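PDB 4GUA: Non-structural polyprotein from Sindbis virus, which carries a cysteine protease that probably cleaves the viral polyprotein, joined to a macro domain and a zinc-binding region of the uncleaved nsP2-nsP3 precursor. Local coordinates for residues V146-N151 with H593-S598. Residues are numbered along the deposited sequence; the frame is centred on the assembly and turned at random.
With SO4 (sulfate ion), chain F.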
loop_
_atom_site.group_PDB
_atom_site.type_symbol
_atom_site.label_atom_id
_atom_site.label_comp_id
_atom_site.label_asym_id
_atom_site.label_seq_id
_atom_site.Cartn_x
_atom_site.Cartn_y
_atom_site.Cartn_z
ATOM N N VAL A 146 8.401 9.047 -15.578
ATOM C CA VAL A 146 8.210 8.847 -14.148
ATOM C C VAL A 146 7.923 10.190 -13.492
ATOM O O VAL A 146 8.607 11.181 -13.759
ATOM C CB VAL A 146 9.468 8.229 -13.491
ATOM C CG1 VAL A 146 9.199 7.884 -12.046
ATOM C CG2 VAL A 146 9.915 6.988 -14.236
ATOM N N PRO A 147 6.922 10.229 -12.607
ATOM C CA PRO A 147 6.631 11.467 -11.880
ATOM C C PRO A 147 7.718 11.720 -10.846
ATOM O O PRO A 147 8.014 10.813 -10.069
ATOM C CB PRO A 147 5.295 11.164 -11.206
ATOM C CG PRO A 147 5.343 9.697 -10.975
ATOM C CD PRO A 147 6.085 9.109 -12.145
ATOM N N VAL A 148 8.261 12.927 -10.783
ATOM C CA VAL A 148 9.435 13.153 -9.947
ATOM C C VAL A 148 9.066 13.316 -8.474
ATOM O O VAL A 148 9.916 13.174 -7.595
ATOM C CB VAL A 148 10.241 14.389 -10.418
ATOM C CG1 VAL A 148 9.502 15.678 -10.080
ATOM C CG2 VAL A 148 11.610 14.388 -9.789
ATOM N N ASN A 149 7.795 13.583 -8.205
ATOM C CA ASN A 149 7.359 13.885 -6.847
ATOM C C ASN A 149 6.891 12.667 -6.065
ATOM O O ASN A 149 6.488 12.797 -4.911
ATOM C CB ASN A 149 6.229 14.910 -6.878
ATOM C CG ASN A 149 4.964 14.355 -7.495
ATOM O OD1 ASN A 149 4.999 13.752 -8.569
ATOM N ND2 ASN A 149 3.841 14.527 -6.805
ATOM N N ARG A 150 6.959 11.489 -6.680
ATOM C CA ARG A 150 6.394 10.280 -6.084
ATOM C C ARG A 150 7.450 9.358 -5.486
ATOM O O ARG A 150 8.459 9.059 -6.119
ATOM C CB ARG A 150 5.591 9.510 -7.143
ATOM C CG ARG A 150 5.080 8.147 -6.688
ATOM C CD ARG A 150 3.929 7.669 -7.576
ATOM N NE ARG A 150 3.485 6.314 -7.250
ATOM C CZ ARG A 150 2.653 6.014 -6.256
ATOM N NH1 ARG A 150 2.165 6.968 -5.472
ATOM N NH2 ARG A 150 2.311 4.759 -6.036
ATOM N N ASN A 151 7.212 8.899 -4.263
ATOM C CA ASN A 151 8.007 7.807 -3.721
ATOM C C ASN A 151 7.385 6.509 -4.196
ATOM O O ASN A 151 6.251 6.193 -3.855
ATOM C CB ASN A 151 8.055 7.853 -2.192
ATOM C CG ASN A 151 9.086 8.845 -1.666
ATOM O OD1 ASN A 151 9.914 9.370 -2.423
ATOM N ND2 ASN A 151 9.048 9.097 -0.360
ATOM N N HIS A 593 17.534 18.124 -1.068
ATOM C CA HIS A 593 16.157 17.723 -0.769
ATOM C C HIS A 593 15.700 16.747 -1.836
ATOM O O HIS A 593 16.139 16.828 -2.986
ATOM C CB HIS A 593 15.166 18.901 -0.763
ATOM C CG HIS A 593 14.996 19.567 -2.098
ATOM N ND1 HIS A 593 15.923 20.436 -2.633
ATOM C CD2 HIS A 593 14.012 19.452 -3.023
ATOM C CE1 HIS A 593 15.502 20.851 -3.816
ATOM N NE2 HIS A 593 14.348 20.264 -4.078
ATOM N N ASN A 594 14.813 15.830 -1.469
ATOM C CA ASN A 594 14.170 15.002 -2.470
ATOM C C ASN A 594 12.872 15.685 -2.889
ATOM O O ASN A 594 12.098 16.129 -2.042
ATOM C CB ASN A 594 13.915 13.593 -1.940
ATOM C CG ASN A 594 15.159 12.717 -1.990
ATOM O OD1 ASN A 594 15.808 12.588 -3.038
ATOM N ND2 ASN A 594 15.513 12.129 -0.849
ATOM N N PRO A 595 12.620 15.766 -4.201
ATOM C CA PRO A 595 11.358 16.330 -4.688
ATOM C C PRO A 595 10.150 15.482 -4.293
ATOM O O PRO A 595 9.012 15.958 -4.387
ATOM C CB PRO A 595 11.528 16.326 -6.212
ATOM C CG PRO A 595 12.976 16.167 -6.455
ATOM C CD PRO A 595 13.531 15.412 -5.299
ATOM N N SER A 596 10.400 14.246 -3.861
ATOM C CA SER A 596 9.338 13.288 -3.581
ATOM C C SER A 596 9.182 13.031 -2.089
ATOM O O SER A 596 10.107 13.233 -1.311
ATOM C CB SER A 596 9.601 11.967 -4.297
ATOM O OG SER A 596 10.920 11.508 -4.061
ATOM N N SER A 597 7.975 12.641 -1.693
ATOM C CA SER A 597 7.711 12.225 -0.324
ATOM C C SER A 597 6.686 11.091 -0.342
ATOM O O SER A 597 6.362 10.555 -1.401
ATOM C CB SER A 597 7.205 13.401 0.512
ATOM O OG SER A 597 6.001 13.940 -0.009
ATOM N N SER A 598 6.196 10.722 0.837
ATOM C CA SER A 598 5.161 9.707 0.974
ATOM C C SER A 598 3.934 10.305 1.657
ATOM O O SER A 598 4.055 11.206 2.491
ATOM C CB SER A 598 5.673 8.532 1.800
ATOM O OG SER A 598 6.771 7.904 1.163
HETATM S S SO4 F . 4.503 16.167 -3.607
HETATM O O1 SO4 F . 5.666 16.169 -2.723
HETATM O O2 SO4 F . 3.349 16.720 -2.903
HETATM O O3 SO4 F . 4.789 16.993 -4.782
HETATM O O4 SO4 F . 4.206 14.792 -4.009
#
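A loop of the protease part, 146-151, meets a loop of the zinc-binding region of nsP3, 593-598, at an interface between two parts of the nsP2-nsP3 precursor. The main polar link is the side-chain amide of N151, which lies along the serine run S596-S598 and uses both of its ends. The hydroxyl of S596 gives its proton to the amide oxygen, OG to OD1 of N151 2.9 Å, from a position tilted 26° out of the carbonyl plane. At the other end ND2 of N151 donates to OG of S598 at 3.0 Å. That bond is nearly straight, 170° at the hydrogen, and lies in the amide plane. The two bonds together restrict rotation of the amide. N151 has CG beside its backbone N and anti to the carbonyl carbon (chi1 -81°), which places the amide against the serines. The backbones are joined only weakly, by N151 N to S597 O at 3.4 Å, and R150 and S597 form a single bridge. Next to it, CA of S596 makes a CH...O contact with O of N149 at 3.2 Å. V148 and P595 add a small apolar contact, CG2 to CG 4.0 Å, with the side chains crossing at about a right angle. The CB bond of N149 points away, although CB still touches the other segment. ND2 of N149 hydrogen-bonds D67 and O4 of a sulfate, probably from the crystallisation liquor, the latter at 2.8 Å. NE of R150 hydrogen-bonds the A273 carbonyl oxygen, and NH2 makes a salt bridge with E278. OG of S597 hydrogen-bonds the Y543 hydroxyl. This is loop-to-loop packing between domains, centred on one asparagine amide bridging two serine hydroxyls beside a single beta bridge.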